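Local coordinates for tailspike protein (Acinetobacter phage vB_ApiP_P1, PDB 6E1R) that probably binds and hydrolyses the capsular polysaccharide of Acinetobacter baumannii, helping the phage reach the cell surface, at residues Leu384-Ile389 / Asp416-Gln421. Numbering follows the deposited sequence.
Sequences LIENSI and DSRNFQ
Arg418 reaches back from its strand to the corner at Glu386 and grips one backbone oxygen with both terminal nitrogens. Glu386 O lies in the guanidinium plane, 2.9 Å from Arg418 NH1 and 2.8 Å from Arg418 NH2; NH1 approaches in the carbonyl plane, NH2 tilted 27° from it. A bend at chi2 (-63°) folds the arginine chain back toward Glu386 O. A third bond, from Arg418 NH1 to Ser417 O (3.1 Å), ties the guanidinium to its own strand and helps fix its rotation. The Glu386 carboxylate passes obliquely on the NH1 side of the guanidinium, the two planes 16° apart but not stacked. Its OE2 stands 3.6 Å from Arg418 NH1, well out of the guanidinium plane, so this salt bridge rests on charge alone. Asn387 crosses the arginine at about a right angle; its amide lies obliquely beside Arg418 NH2, with ND2 nearest, but no hydrogen bond joins these two donors. Beside this site, Asp416 N makes a weak bond to Ile385 O (3.4 Å). Strand 385-389 pairs in parallel with 357-361, whereas residues 417-420 pair in parallel with a strand of the third subunit, and Phe420 also with one of the second. The contact thus joins the final strand of one parallel face of the beta-helix, a fold known from other phage tailspikes, to a later segment where the three chains of the trimer come together and share beta structure.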
loop_
_atom_site.group_PDB
_atom_site.type_symbol
_atom_site.label_atom_id
_atom_site.label_comp_id
_atom_site.label_asym_id
_atom_site.label_seq_id
_atom_site.Cartn_x
_atom_site.Cartn_y
_atom_site.Cartn_z
ATOM N N LEU A 384 -11.162 12.066 16.248
ATOM C CA LEU A 384 -10.871 11.994 14.824
ATOM C C LEU A 384 -9.721 11.049 14.507
ATOM O O LEU A 384 -9.396 10.864 13.330
ATOM C CB LEU A 384 -10.550 13.389 14.278
ATOM C CG LEU A 384 -11.610 14.467 14.488
ATOM C CD1 LEU A 384 -11.126 15.797 13.934
ATOM C CD2 LEU A 384 -12.926 14.059 13.853
ATOM N N ILE A 385 -9.100 10.453 15.519
ATOM C CA ILE A 385 -7.947 9.582 15.337
ATOM C C ILE A 385 -8.471 8.153 15.295
ATOM O O ILE A 385 -8.841 7.581 16.326
ATOM C CB ILE A 385 -6.909 9.774 16.444
ATOM C CG1 ILE A 385 -6.415 11.222 16.468
ATOM C CG2 ILE A 385 -5.743 8.815 16.251
ATOM C CD1 ILE A 385 -5.869 11.704 15.144
ATOM N N GLU A 386 -8.513 7.570 14.095
ATOM C CA GLU A 386 -8.913 6.173 13.975
ATOM C C GLU A 386 -7.823 5.236 14.477
ATOM O O GLU A 386 -8.130 4.181 15.044
ATOM C CB GLU A 386 -9.271 5.847 12.525
ATOM C CG GLU A 386 -9.861 4.459 12.326
ATOM C CD GLU A 386 -11.210 4.293 13.000
ATOM O OE1 GLU A 386 -11.944 5.297 13.120
ATOM O OE2 GLU A 386 -11.535 3.159 13.411
ATOM N N ASN A 387 -6.558 5.601 14.282
ATOM C CA ASN A 387 -5.438 4.823 14.794
ATOM C C ASN A 387 -4.169 5.657 14.690
ATOM O O ASN A 387 -4.012 6.457 13.763
ATOM C CB ASN A 387 -5.273 3.501 14.035
ATOM C CG ASN A 387 -4.576 2.441 14.861
ATOM O OD1 ASN A 387 -3.449 2.051 14.563
ATOM N ND2 ASN A 387 -5.240 1.977 15.914
ATOM N N SER A 388 -3.269 5.459 15.655
ATOM C CA SER A 388 -1.996 6.181 15.692
ATOM C C SER A 388 -0.969 5.246 16.325
ATOM O O SER A 388 -0.897 5.145 17.552
ATOM C CB SER A 388 -2.123 7.484 16.468
ATOM O OG SER A 388 -0.848 8.001 16.812
ATOM N N ILE A 389 -0.183 4.571 15.486
ATOM C CA ILE A 389 0.732 3.530 15.938
ATOM C C ILE A 389 2.121 3.777 15.365
ATOM O O ILE A 389 2.266 4.170 14.202
ATOM C CB ILE A 389 0.229 2.125 15.546
ATOM C CG1 ILE A 389 -0.191 2.093 14.075
ATOM C CG2 ILE A 389 -0.913 1.694 16.457
ATOM C CD1 ILE A 389 -0.618 0.723 13.591
ATOM N N ASP A 416 -9.483 6.444 19.482
ATOM C CA ASP A 416 -10.548 6.898 20.368
ATOM C C ASP A 416 -11.275 5.718 20.999
ATOM O O ASP A 416 -11.480 5.683 22.218
ATOM C CB ASP A 416 -11.527 7.787 19.602
ATOM C CG ASP A 416 -12.680 8.260 20.465
ATOM O OD1 ASP A 416 -12.421 8.942 21.479
ATOM O OD2 ASP A 416 -13.842 7.949 20.130
ATOM N N SER A 417 -11.663 4.735 20.190
ATOM C CA SER A 417 -12.447 3.618 20.693
ATOM C C SER A 417 -12.238 2.393 19.815
ATOM O O SER A 417 -11.961 2.503 18.616
ATOM C CB SER A 417 -13.942 3.961 20.769
ATOM O OG SER A 417 -14.490 4.174 19.481
ATOM N N ARG A 418 -12.376 1.224 20.435
ATOM C CA ARG A 418 -12.345 -0.060 19.754
ATOM C C ARG A 418 -13.328 -0.990 20.446
ATOM O O ARG A 418 -13.423 -0.995 21.676
ATOM C CB ARG A 418 -10.944 -0.685 19.773
ATOM C CG ARG A 418 -9.959 -0.105 18.776
ATOM C CD ARG A 418 -10.405 -0.339 17.341
ATOM N NE ARG A 418 -9.345 -0.024 16.389
ATOM C CZ ARG A 418 -9.065 1.201 15.954
ATOM N NH1 ARG A 418 -9.769 2.239 16.386
ATOM N NH2 ARG A 418 -8.080 1.388 15.087
ATOM N N ASN A 419 -14.058 -1.776 19.659
ATOM C CA ASN A 419 -15.017 -2.737 20.190
ATOM C C ASN A 419 -14.629 -4.130 19.719
ATOM O O ASN A 419 -14.536 -4.379 18.512
ATOM C CB ASN A 419 -16.445 -2.398 19.758
ATOM C CG ASN A 419 -16.944 -1.100 20.364
ATOM O OD1 ASN A 419 -16.376 -0.595 21.331
ATOM N ND2 ASN A 419 -18.019 -0.560 19.803
ATOM N N PHE A 420 -14.401 -5.032 20.671
ATOM C CA PHE A 420 -14.059 -6.415 20.383
ATOM C C PHE A 420 -15.059 -7.339 21.060
ATOM O O PHE A 420 -15.606 -7.020 22.120
ATOM C CB PHE A 420 -12.640 -6.753 20.861
ATOM C CG PHE A 420 -11.602 -5.755 20.434
ATOM C CD1 PHE A 420 -11.356 -5.519 19.091
ATOM C CD2 PHE A 420 -10.864 -5.057 21.379
ATOM C CE1 PHE A 420 -10.401 -4.599 18.697
ATOM C CE2 PHE A 420 -9.904 -4.139 20.990
ATOM C CZ PHE A 420 -9.673 -3.912 19.647
ATOM N N GLN A 421 -15.298 -8.496 20.440
ATOM C CA GLN A 421 -16.139 -9.507 21.065
ATOM C C GLN A 421 -15.415 -10.253 22.176
ATOM O O GLN A 421 -16.073 -10.845 23.039
ATOM C CB GLN A 421 -16.645 -10.500 20.017
ATOM C CG GLN A 421 -17.751 -9.950 19.133
ATOM C CD GLN A 421 -18.447 -11.032 18.330
ATOM O OE1 GLN A 421 -17.857 -12.067 18.021
ATOM N NE2 GLN A 421 -19.711 -10.799 17.993
#